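Local coordinates for protein SM80.1 Vicilin (Solanum melongena, PDB 5VF5) that probably serves as a seed storage protein of the 7S vicilin type, built from two cupin domains, the second of which binds a copper ion, at residues V122-A126 against V339-G343; R223-E229 against V245-N251; A230-R234 against A346-R350; T265-V271 against V315-I321. All coordinates share one frame; numbering follows the deposited sequence. Where two conformers were deposited one is given.

Contact 1: V122-A126 against V339-G343; sequences VYVLA and VVGFG
Leu125 lays its CB over one face of the Phe342 ring. This is a CH-pi contact, 3.5 Å from Leu125 CB to the Phe342 ring centroid and almost on the ring normal. It lies where the two cupin barrels of the vicilin meet: strand 120-128 belongs to the N-terminal cupin and strand 337-344 to the C-terminal one. The two short segments run nearly parallel, at 12°, but their axes stay 8.7 Å apart. They are therefore not neighbours in one sheet. They face each other across a packed layer of side chains, and the join between them is apolar. The Phe342 ring reaches over between Leu125 and Tyr123. CG of Phe342 is anti to the carbonyl carbon (chi1 -70°), and the ring comes up alongside the opposing strand, with CZ 3.5 Å from the backbone N of Leu125. The rings of Tyr123 and Phe342 form an oblique pair, with planes 41° apart and centroids at 4.4 Å. Val340 packs against the same tyrosine from its rim, with CG1 in the ring plane. The Tyr123 side chain extends past Phe342 towards strand 265-272, where its hydroxyl is hydrogen-bonded to the backbone O of Val267. That bond satisfies the one polar side-chain atom of a buried, hydrocarbon layer. Val51 and Val245, from strands on the two sides, extend the packing around these residues. At the rim of the tyrosine ring, Val340 CG1 sits 3.5 Å from Tyr123 CD2.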
# COMPACT_ATOMS: atom_id res chain seq x y z
N VAL A 122 7.03 -5.97 1.59
CA VAL A 122 5.65 -5.73 2.03
C VAL A 122 5.36 -4.24 1.88
O VAL A 122 6.16 -3.40 2.33
CB VAL A 122 5.46 -6.14 3.51
CG1 VAL A 122 4.02 -6.03 3.97
CG2 VAL A 122 5.98 -7.57 3.74
N TYR A 123 4.21 -3.92 1.28
CA TYR A 123 3.63 -2.57 1.28
C TYR A 123 2.61 -2.48 2.40
O TYR A 123 1.73 -3.34 2.52
CB TYR A 123 2.96 -2.34 -0.08
CG TYR A 123 2.33 -0.99 -0.38
CD1 TYR A 123 2.90 0.19 0.08
CD2 TYR A 123 1.21 -0.90 -1.22
CE1 TYR A 123 2.34 1.41 -0.22
CE2 TYR A 123 0.66 0.32 -1.56
CZ TYR A 123 1.23 1.47 -1.07
OH TYR A 123 0.68 2.68 -1.41
N VAL A 124 2.69 -1.45 3.23
CA VAL A 124 1.91 -1.31 4.44
C VAL A 124 1.12 -0.03 4.45
O VAL A 124 1.68 1.05 4.21
CB VAL A 124 2.82 -1.37 5.67
CG1 VAL A 124 2.02 -1.27 6.95
CG2 VAL A 124 3.70 -2.61 5.66
N LEU A 125 -0.15 -0.12 4.80
CA LEU A 125 -0.99 1.03 5.13
C LEU A 125 -1.17 1.02 6.65
O LEU A 125 -1.50 -0.06 7.19
CB LEU A 125 -2.37 0.86 4.50
CG LEU A 125 -3.34 2.01 4.76
CD1 LEU A 125 -2.91 3.30 4.06
CD2 LEU A 125 -4.78 1.63 4.38
N ALA A 126 -0.99 2.15 7.33
CA ALA A 126 -1.32 2.21 8.75
C ALA A 126 -2.17 3.44 9.01
O ALA A 126 -2.03 4.45 8.33
CB ALA A 126 -0.07 2.21 9.62
N VAL A 339 0.79 -2.10 -9.99
CA VAL A 339 0.64 -1.25 -8.78
C VAL A 339 -0.21 -1.95 -7.75
O VAL A 339 -1.08 -2.79 -8.09
CB VAL A 339 0.03 0.16 -9.08
CG1 VAL A 339 0.85 0.86 -10.13
CG2 VAL A 339 -1.42 0.06 -9.51
N VAL A 340 -0.01 -1.57 -6.50
CA VAL A 340 -0.91 -1.90 -5.42
C VAL A 340 -1.46 -0.59 -4.94
O VAL A 340 -0.70 0.37 -4.73
CB VAL A 340 -0.19 -2.57 -4.24
CG1 VAL A 340 -1.15 -2.80 -3.07
CG2 VAL A 340 0.41 -3.84 -4.73
N GLY A 341 -2.77 -0.50 -4.81
CA GLY A 341 -3.42 0.72 -4.32
C GLY A 341 -4.16 0.47 -3.02
O GLY A 341 -4.92 -0.52 -2.89
N PHE A 342 -3.94 1.28 -2.03
CA PHE A 342 -4.78 1.30 -0.87
C PHE A 342 -5.89 2.29 -1.08
O PHE A 342 -5.64 3.45 -1.41
CB PHE A 342 -3.97 1.68 0.37
CG PHE A 342 -2.99 0.64 0.81
CD1 PHE A 342 -3.47 -0.57 1.28
CD2 PHE A 342 -1.63 0.86 0.80
CE1 PHE A 342 -2.60 -1.56 1.72
CE2 PHE A 342 -0.75 -0.11 1.24
CZ PHE A 342 -1.22 -1.33 1.70
N GLY A 343 -7.11 1.86 -0.83
CA GLY A 343 -8.27 2.73 -0.91
C GLY A 343 -8.74 3.16 0.48
O GLY A 343 -8.92 2.30 1.37

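Contact 2: R223-E229 against V245-N251; sequences RFGQFIE and VAFMNIN
Gln226 and Asn249 lie side by side and point the same way from their strands. From CB, the Gln226 chain sets CG anti to the carbonyl carbon (chi1 -58°) and bends at chi2. This brings CD to 4.1 Å from Asn249 ND2. OE1 then accepts a hydrogen bond from Asn249 ND2 at 3.0 Å. The donor lies in the plane of the Gln226 C=O, and the two amides are nearly coplanar. NE2 turns towards the Asn251 amide without bonding to it. Asn249 OD1 is held separately by Asn336 ND2. The backbones form an antiparallel ladder of the C-terminal cupin barrel, where strand 225-230 pairs with strand 243-250. Gln226 with Asn249 and Ile228 with Phe247 are its hydrogen-bonded pairs. Phe227, Glu229, Ala246 and Met248 occupy the other face. There the Phe227 ring meets Ala246 CB through CE1 at 3.7 Å, and Met248 CB lies at its edge. Beyond the strand end, Asn251 N binds Phe224 O at 2.9 Å, from above the carbonyl plane. Asn251 ND2 makes a weak bond to Arg223 O.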
# COMPACT_ATOMS: atom_id res chain seq x y z
N ARG A 223 -7.46 -7.84 -22.65
CA ARG A 223 -6.15 -8.34 -23.01
C ARG A 223 -5.01 -7.37 -22.68
O ARG A 223 -3.86 -7.77 -22.79
CB ARG A 223 -6.09 -8.75 -24.47
CG ARG A 223 -6.17 -7.64 -25.49
CD ARG A 223 -6.32 -8.30 -26.87
NE ARG A 223 -6.40 -7.37 -27.99
CZ ARG A 223 -5.39 -7.00 -28.79
NH1 ARG A 223 -5.63 -6.14 -29.79
NH2 ARG A 223 -4.15 -7.48 -28.63
N PHE A 224 -5.33 -6.13 -22.31
CA PHE A 224 -4.31 -5.15 -21.96
C PHE A 224 -4.16 -4.85 -20.48
O PHE A 224 -3.30 -4.06 -20.13
CB PHE A 224 -4.50 -3.85 -22.74
CG PHE A 224 -3.93 -3.93 -24.12
CD1 PHE A 224 -2.55 -3.83 -24.29
CD2 PHE A 224 -4.73 -4.14 -25.19
CE1 PHE A 224 -1.98 -3.94 -25.56
CE2 PHE A 224 -4.18 -4.26 -26.47
CZ PHE A 224 -2.82 -4.13 -26.64
N GLY A 225 -4.94 -5.49 -19.62
CA GLY A 225 -4.75 -5.27 -18.19
C GLY A 225 -5.81 -5.88 -17.33
O GLY A 225 -6.78 -6.44 -17.83
N GLN A 226 -5.57 -5.80 -16.01
CA GLN A 226 -6.41 -6.46 -15.02
C GLN A 226 -6.56 -5.56 -13.79
O GLN A 226 -5.58 -4.94 -13.37
CB GLN A 226 -5.72 -7.78 -14.61
CG GLN A 226 -5.45 -8.75 -15.77
CD GLN A 226 -4.12 -8.49 -16.46
OE1 GLN A 226 -3.12 -8.22 -15.81
NE2 GLN A 226 -4.10 -8.56 -17.79
N PHE A 227 -7.75 -5.53 -13.21
CA PHE A 227 -7.98 -4.89 -11.92
C PHE A 227 -8.71 -5.86 -11.03
O PHE A 227 -9.77 -6.37 -11.42
CB PHE A 227 -8.83 -3.65 -12.12
CG PHE A 227 -9.09 -2.92 -10.85
CD1 PHE A 227 -8.20 -1.95 -10.40
CD2 PHE A 227 -10.24 -3.16 -10.12
CE1 PHE A 227 -8.46 -1.28 -9.22
CE2 PHE A 227 -10.49 -2.49 -8.94
CZ PHE A 227 -9.60 -1.53 -8.49
N ILE A 228 -8.21 -6.09 -9.82
CA ILE A 228 -9.04 -6.73 -8.80
C ILE A 228 -8.79 -6.11 -7.47
O ILE A 228 -7.72 -5.50 -7.24
CB ILE A 228 -8.92 -8.23 -8.76
CG1 ILE A 228 -10.15 -8.89 -8.02
CG2 ILE A 228 -7.59 -8.61 -8.14
CD1 ILE A 228 -10.19 -10.41 -8.08
N GLU A 229 -9.83 -6.15 -6.65
CA GLU A 229 -9.81 -5.46 -5.41
C GLU A 229 -10.43 -6.27 -4.31
O GLU A 229 -11.43 -6.96 -4.50
CB GLU A 229 -10.60 -4.19 -5.64
CG GLU A 229 -10.91 -3.38 -4.45
CD GLU A 229 -11.70 -2.17 -4.84
OE1 GLU A 229 -11.06 -1.21 -5.17
OE2 GLU A 229 -12.95 -2.21 -4.79
N VAL A 245 -7.91 -2.89 -0.83
CA VAL A 245 -6.60 -3.17 -1.43
C VAL A 245 -6.84 -3.55 -2.87
O VAL A 245 -7.52 -4.53 -3.15
CB VAL A 245 -5.80 -4.27 -0.71
CG1 VAL A 245 -4.48 -4.46 -1.40
CG2 VAL A 245 -5.71 -3.98 0.77
N ALA A 246 -6.28 -2.77 -3.79
CA ALA A 246 -6.49 -2.93 -5.20
C ALA A 246 -5.16 -3.36 -5.82
O ALA A 246 -4.07 -2.88 -5.47
CB ALA A 246 -6.99 -1.65 -5.84
N PHE A 247 -5.27 -4.23 -6.81
CA PHE A 247 -4.15 -4.69 -7.61
C PHE A 247 -4.45 -4.37 -9.07
O PHE A 247 -5.46 -4.83 -9.61
CB PHE A 247 -4.00 -6.20 -7.44
CG PHE A 247 -3.80 -6.63 -6.01
CD1 PHE A 247 -4.88 -6.85 -5.18
CD2 PHE A 247 -2.51 -6.75 -5.50
CE1 PHE A 247 -4.68 -7.26 -3.87
CE2 PHE A 247 -2.30 -7.19 -4.20
CZ PHE A 247 -3.40 -7.41 -3.37
N MET A 248 -3.60 -3.56 -9.70
CA MET A 248 -3.81 -3.20 -11.10
C MET A 248 -2.56 -3.55 -11.85
O MET A 248 -1.47 -3.17 -11.45
CB MET A 248 -4.19 -1.73 -11.28
CG MET A 248 -4.49 -1.34 -12.72
SD MET A 248 -5.40 0.19 -12.83
CE MET A 248 -4.03 1.28 -12.50
N ASN A 249 -2.75 -4.26 -12.96
CA ASN A 249 -1.70 -4.58 -13.88
C ASN A 249 -2.09 -4.08 -15.26
O ASN A 249 -3.19 -4.37 -15.74
CB ASN A 249 -1.42 -6.08 -13.94
CG ASN A 249 -0.16 -6.39 -14.74
OD1 ASN A 249 0.92 -5.91 -14.43
ND2 ASN A 249 -0.32 -7.08 -15.83
N ILE A 250 -1.19 -3.31 -15.86
CA ILE A 250 -1.34 -2.85 -17.24
C ILE A 250 -0.24 -3.54 -18.05
O ILE A 250 0.98 -3.39 -17.77
CB ILE A 250 -1.23 -1.32 -17.35
CG1 ILE A 250 -2.25 -0.64 -16.40
CG2 ILE A 250 -1.46 -0.88 -18.79
CD1 ILE A 250 -2.19 0.84 -16.40
N ASN A 251 -0.65 -4.30 -19.05
CA ASN A 251 0.31 -5.01 -19.86
C ASN A 251 1.19 -4.04 -20.66
O ASN A 251 0.80 -2.90 -20.93
CB ASN A 251 -0.41 -5.95 -20.79
CG ASN A 251 -1.10 -7.09 -20.10
OD1 ASN A 251 -0.71 -7.53 -19.03
ND2 ASN A 251 -2.09 -7.64 -20.75

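Contact 3: A230-R234 against A346-R350; sequences ASPER and AMFNR
Glu233 OE2 is gripped by the backbone N-H of Phe348, by Arg350 NH1 and by a water. The bond from Phe348 N to Glu233 OE2 is 2.8 Å. Arg350 NH1 adds a longer salt bridge to Glu233 OE2 at 3.3 Å. These two donors reach the oxygen from opposite faces of the carboxylate plane. The carboxylate and guanidinium planes are 52° apart, so this is not a flat two-pronged pair. OE2 does lie in the guanidinium plane, at its edge. The same NH1 donates to the backbone O of Asn349, which helps fix the guanidinium. A water joins OE2 to Arg350 NH2 and closes a small ring of bonds. A second water bridges Glu233 OE1 to Ala346 O, and lies 2.6 Å from Ala346 O. Both carboxylate oxygens are thus tied to the same loop. Glu233 gets there by bending at chi2 (91°), which turns its tip towards the other loop. Met347 SD crosses beside the bend and comes 3.3 Å from Glu233 CD. Next to the polar group, Pro232 packs its CD on Ala346 CB at 3.8 Å, with CG near the Met347 backbone N. That N-H is taken by Asp242. The contact is partly buried, and Arg350 is exposed. Ser231 OG accepts from Arg234 N, an ST motif where residues 232-234 take up helical backbone angles. Residues 346-349 form a type II beta turn, closed by Asn349 N to Ala346 O. Glu233 binds Phe348 N inside this turn, and so ties together two loops that follow strands of the C-terminal cupin barrel.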
# COMPACT_ATOMS: atom_id res chain seq x y z
N ALA A 230 -9.82 -6.15 -3.14
CA ALA A 230 -10.38 -6.60 -1.89
C ALA A 230 -11.08 -5.41 -1.26
O ALA A 230 -10.43 -4.46 -0.82
CB ALA A 230 -9.27 -7.14 -1.00
N SER A 231 -12.41 -5.47 -1.24
CA SER A 231 -13.28 -4.41 -0.73
C SER A 231 -13.76 -4.74 0.66
O SER A 231 -13.92 -5.93 1.00
CB SER A 231 -14.53 -4.26 -1.60
OG SER A 231 -15.42 -5.38 -1.44
N PRO A 232 -14.05 -3.72 1.47
CA PRO A 232 -14.66 -3.99 2.77
C PRO A 232 -16.06 -4.57 2.67
O PRO A 232 -16.52 -5.16 3.63
CB PRO A 232 -14.63 -2.63 3.47
CG PRO A 232 -14.64 -1.65 2.34
CD PRO A 232 -13.87 -2.27 1.26
N GLU A 233 -16.73 -4.40 1.53
CA GLU A 233 -18.04 -5.06 1.34
C GLU A 233 -17.87 -6.56 1.49
O GLU A 233 -18.72 -7.23 2.08
CB GLU A 233 -18.60 -4.73 -0.04
CG GLU A 233 -19.28 -3.38 -0.19
CD GLU A 233 -18.36 -2.26 -0.63
OE1 GLU A 233 -17.11 -2.39 -0.43
OE2 GLU A 233 -18.89 -1.25 -1.17
N ARG A 234 -16.81 -7.10 0.90
CA ARG A 234 -16.53 -8.53 0.92
C ARG A 234 -15.72 -9.05 2.09
O ARG A 234 -15.96 -10.16 2.56
CB ARG A 234 -15.85 -8.90 -0.40
CG ARG A 234 -15.44 -10.35 -0.50
CD ARG A 234 -14.97 -10.71 -1.88
NE ARG A 234 -14.45 -12.06 -1.88
CZ ARG A 234 -13.62 -12.56 -2.79
NH1 ARG A 234 -13.23 -11.83 -3.84
NH2 ARG A 234 -13.19 -13.81 -2.67
N ALA A 346 -13.39 3.38 1.50
CA ALA A 346 -13.61 2.44 0.42
C ALA A 346 -15.06 1.92 0.28
O ALA A 346 -15.48 1.67 -0.86
CB ALA A 346 -12.69 1.26 0.55
N MET A 347 -15.79 1.76 1.38
CA MET A 347 -17.12 1.22 1.25
C MET A 347 -17.94 2.13 0.34
O MET A 347 -17.92 3.36 0.48
CB MET A 347 -17.84 1.12 2.59
CG MET A 347 -19.10 0.31 2.47
SD MET A 347 -18.77 -1.45 2.58
CE MET A 347 -18.76 -1.65 4.33
N PHE A 348 -18.67 1.49 -0.57
CA PHE A 348 -19.58 2.15 -1.52
C PHE A 348 -18.84 2.80 -2.70
O PHE A 348 -19.50 3.38 -3.57
CB PHE A 348 -20.55 3.15 -0.83
CG PHE A 348 -21.21 2.60 0.40
CD1 PHE A 348 -21.94 1.45 0.30
CD2 PHE A 348 -21.04 3.19 1.65
CE1 PHE A 348 -22.57 0.88 1.43
CE2 PHE A 348 -21.64 2.64 2.79
CZ PHE A 348 -22.41 1.49 2.66
N ASN A 349 -17.51 2.69 -2.73
CA ASN A 349 -16.76 3.21 -3.88
C ASN A 349 -17.09 2.45 -5.16
O ASN A 349 -17.16 1.21 -5.16
CB ASN A 349 -15.27 3.13 -3.67
CG ASN A 349 -14.49 3.83 -4.79
OD1 ASN A 349 -14.58 5.06 -4.95
ND2 ASN A 349 -13.74 3.03 -5.60
N ARG A 350 -17.23 3.20 -6.25
CA ARG A 350 -17.36 2.59 -7.55
C ARG A 350 -16.41 3.28 -8.55
O ARG A 350 -16.12 4.49 -8.47
CB ARG A 350 -18.81 2.59 -8.03
CG ARG A 350 -19.78 1.86 -7.10
CD ARG A 350 -19.56 0.35 -7.04
NE ARG A 350 -20.60 -0.36 -6.26
CZ ARG A 350 -20.52 -0.62 -4.96
NH1 ARG A 350 -19.44 -0.29 -4.25
NH2 ARG A 350 -21.54 -1.26 -4.38
O HOH W 1 -15.33 -0.73 -1.92
O HOH W 2 -21.39 -1.14 -1.50

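Contact 4: T265-V271 against V315-I321; sequences TRVVMVV and VGDVLVI. With ACT (acetate ion), chain C.
An acetate ion, probably from the crystallisation liquor, sits beside the Arg266 side chain of a ladder made mostly of valine and other apolar side chains. Strands 265-272 and 318-321 pair antiparallel within the C-terminal cupin barrel. Arg266 NH1 gives the acetate O a bond of 2.9 Å, with that oxygen at the edge of the guanidinium. The chain bends at chi2 (-87°) and chi3, and its CD also comes 3.2 Å from the acetate O. NH1 is salt-bridged to Glu229 as well. Tyr259, Asn261 and Lys351 complete the acetate site. The hydrogen-bonded pairs are Arg266 with Ile321 and Val268 with Leu319. On their face Val268 CG2 touches Ile321 CD1 at 3.7 Å. On the other face Val267 CG1 meets Val318 CG1, also at 3.7 Å, while Met269 CB leans on Val318 CG2. Before Val318, residues 315-317 are loop, yet the bonding goes on. Val270 N donates to Asp317 O, and Gly316 N to Val270 O. The positive phi of Gly316 (89°) turns the chain there. Asp317 is bonded outside to Lys15 and Ser16. At the far end, Val270 CG1 rests 3.7 Å from Val315 CA.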
# COMPACT_ATOMS: atom_id res chain seq x y z
N THR A 265 -10.31 7.76 -2.00
CA THR A 265 -8.97 8.24 -2.34
C THR A 265 -8.03 7.04 -2.36
O THR A 265 -8.13 6.14 -1.51
CB THR A 265 -8.48 9.23 -1.27
OG1 THR A 265 -9.30 10.40 -1.31
CG2 THR A 265 -7.04 9.65 -1.47
N ARG A 266 -7.16 6.99 -3.37
CA ARG A 266 -6.24 5.87 -3.56
C ARG A 266 -4.82 6.26 -3.35
O ARG A 266 -4.40 7.31 -3.81
CB ARG A 266 -6.44 5.24 -4.95
CG ARG A 266 -7.90 4.77 -5.19
CD ARG A 266 -8.07 3.33 -4.66
NE ARG A 266 -9.30 3.10 -4.01
CZ ARG A 266 -10.04 2.04 -4.15
NH1 ARG A 266 -9.73 1.12 -5.08
NH2 ARG A 266 -11.07 1.91 -3.37
N VAL A 267 -4.09 5.43 -2.61
CA VAL A 267 -2.66 5.62 -2.43
C VAL A 267 -1.97 4.49 -3.16
O VAL A 267 -1.99 3.34 -2.70
CB VAL A 267 -2.26 5.65 -0.94
CG1 VAL A 267 -0.79 5.94 -0.82
CG2 VAL A 267 -3.05 6.70 -0.16
N VAL A 268 -1.47 4.82 -4.35
CA VAL A 268 -1.01 3.84 -5.35
C VAL A 268 0.49 3.71 -5.30
O VAL A 268 1.17 4.73 -5.41
CB VAL A 268 -1.45 4.32 -6.76
CG1 VAL A 268 -0.88 3.43 -7.85
CG2 VAL A 268 -2.98 4.38 -6.78
N MET A 269 1.02 2.53 -5.07
CA MET A 269 2.51 2.33 -5.16
C MET A 269 2.89 1.36 -6.21
O MET A 269 2.30 0.29 -6.45
CB MET A 269 3.19 1.79 -3.90
CG MET A 269 4.74 1.73 -4.03
SD MET A 269 5.55 1.17 -2.55
CE MET A 269 5.05 -0.52 -2.55
N VAL A 270 3.89 1.80 -6.95
CA VAL A 270 4.35 1.04 -8.12
C VAL A 270 5.22 -0.10 -7.65
O VAL A 270 6.14 0.10 -6.86
CB VAL A 270 5.17 1.90 -9.08
CG1 VAL A 270 5.57 1.13 -10.31
CG2 VAL A 270 4.38 3.14 -9.47
N VAL A 271 4.88 -1.30 -8.11
CA VAL A 271 5.64 -2.52 -7.80
C VAL A 271 6.51 -3.00 -8.96
O VAL A 271 7.53 -3.60 -8.69
CB VAL A 271 4.81 -3.61 -7.16
CG1 VAL A 271 4.22 -3.06 -5.87
CG2 VAL A 271 3.74 -4.09 -8.07
N VAL A 315 9.15 2.31 -10.08
CA VAL A 315 9.05 1.38 -8.97
C VAL A 315 9.32 2.08 -7.63
O VAL A 315 10.30 2.80 -7.48
CB VAL A 315 9.96 0.16 -9.16
CG1 VAL A 315 10.04 -0.67 -7.88
CG2 VAL A 315 9.47 -0.70 -10.31
N GLY A 316 8.41 1.89 -6.68
CA GLY A 316 8.52 2.45 -5.33
C GLY A 316 7.92 3.85 -5.16
O GLY A 316 7.79 4.33 -4.04
N ASP A 317 7.54 4.49 -6.26
CA ASP A 317 6.88 5.78 -6.21
C ASP A 317 5.44 5.60 -5.79
O ASP A 317 4.82 4.55 -6.05
CB ASP A 317 6.86 6.46 -7.57
CG ASP A 317 8.23 6.92 -8.06
OD1 ASP A 317 9.20 6.99 -7.28
OD2 ASP A 317 8.27 7.21 -9.28
N VAL A 318 4.89 6.63 -5.19
CA VAL A 318 3.49 6.72 -4.80
C VAL A 318 2.77 7.86 -5.51
O VAL A 318 3.29 8.97 -5.64
CB VAL A 318 3.38 6.86 -3.27
CG1 VAL A 318 2.01 7.29 -2.81
CG2 VAL A 318 3.82 5.56 -2.61
N LEU A 319 1.54 7.59 -5.95
CA LEU A 319 0.64 8.63 -6.39
C LEU A 319 -0.62 8.56 -5.55
O LEU A 319 -1.22 7.48 -5.46
CB LEU A 319 0.26 8.46 -7.85
CG LEU A 319 -0.59 9.57 -8.45
CD1 LEU A 319 0.09 10.93 -8.50
CD2 LEU A 319 -1.06 9.18 -9.84
N VAL A 320 -1.07 9.69 -5.04
CA VAL A 320 -2.35 9.77 -4.36
C VAL A 320 -3.37 10.25 -5.42
O VAL A 320 -3.18 11.29 -6.04
CB VAL A 320 -2.31 10.72 -3.16
CG1 VAL A 320 -3.70 10.90 -2.59
CG2 VAL A 320 -1.32 10.21 -2.12
N ILE A 321 -4.44 9.48 -5.60
CA ILE A 321 -5.51 9.86 -6.50
C ILE A 321 -6.69 10.28 -5.62
O ILE A 321 -7.39 9.39 -5.07
CB ILE A 321 -5.97 8.69 -7.41
CG1 ILE A 321 -4.77 7.93 -8.04
CG2 ILE A 321 -6.95 9.26 -8.46
CD1 ILE A 321 -5.22 6.66 -8.73
C ACT C . -7.46 2.53 -8.18
O ACT C . -8.17 1.76 -7.46
OXT ACT C . -7.96 3.55 -8.70
CH3 ACT C . -6.01 2.25 -8.49

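In the fold
Contacts 1, 2 and 4 share one sheet of the C-terminal cupin: strand 337-344 lies between strands 243-250 and 265-272, bonded to both. Contacts 2 and 4 are antiparallel ladders on either side of it. Contact 1 is the place where that sheet packs on the other cupin, near the centre of the chain, and its meeting is made of rings and hydrocarbon. Contact 4 is also buried, contact 2 only partly. Contact 3 joins the loops that follow strands 225-230 and 337-344. It is more open, and charge and water do the work there. A charged pair links the ladders of contacts 2 and 4 directly.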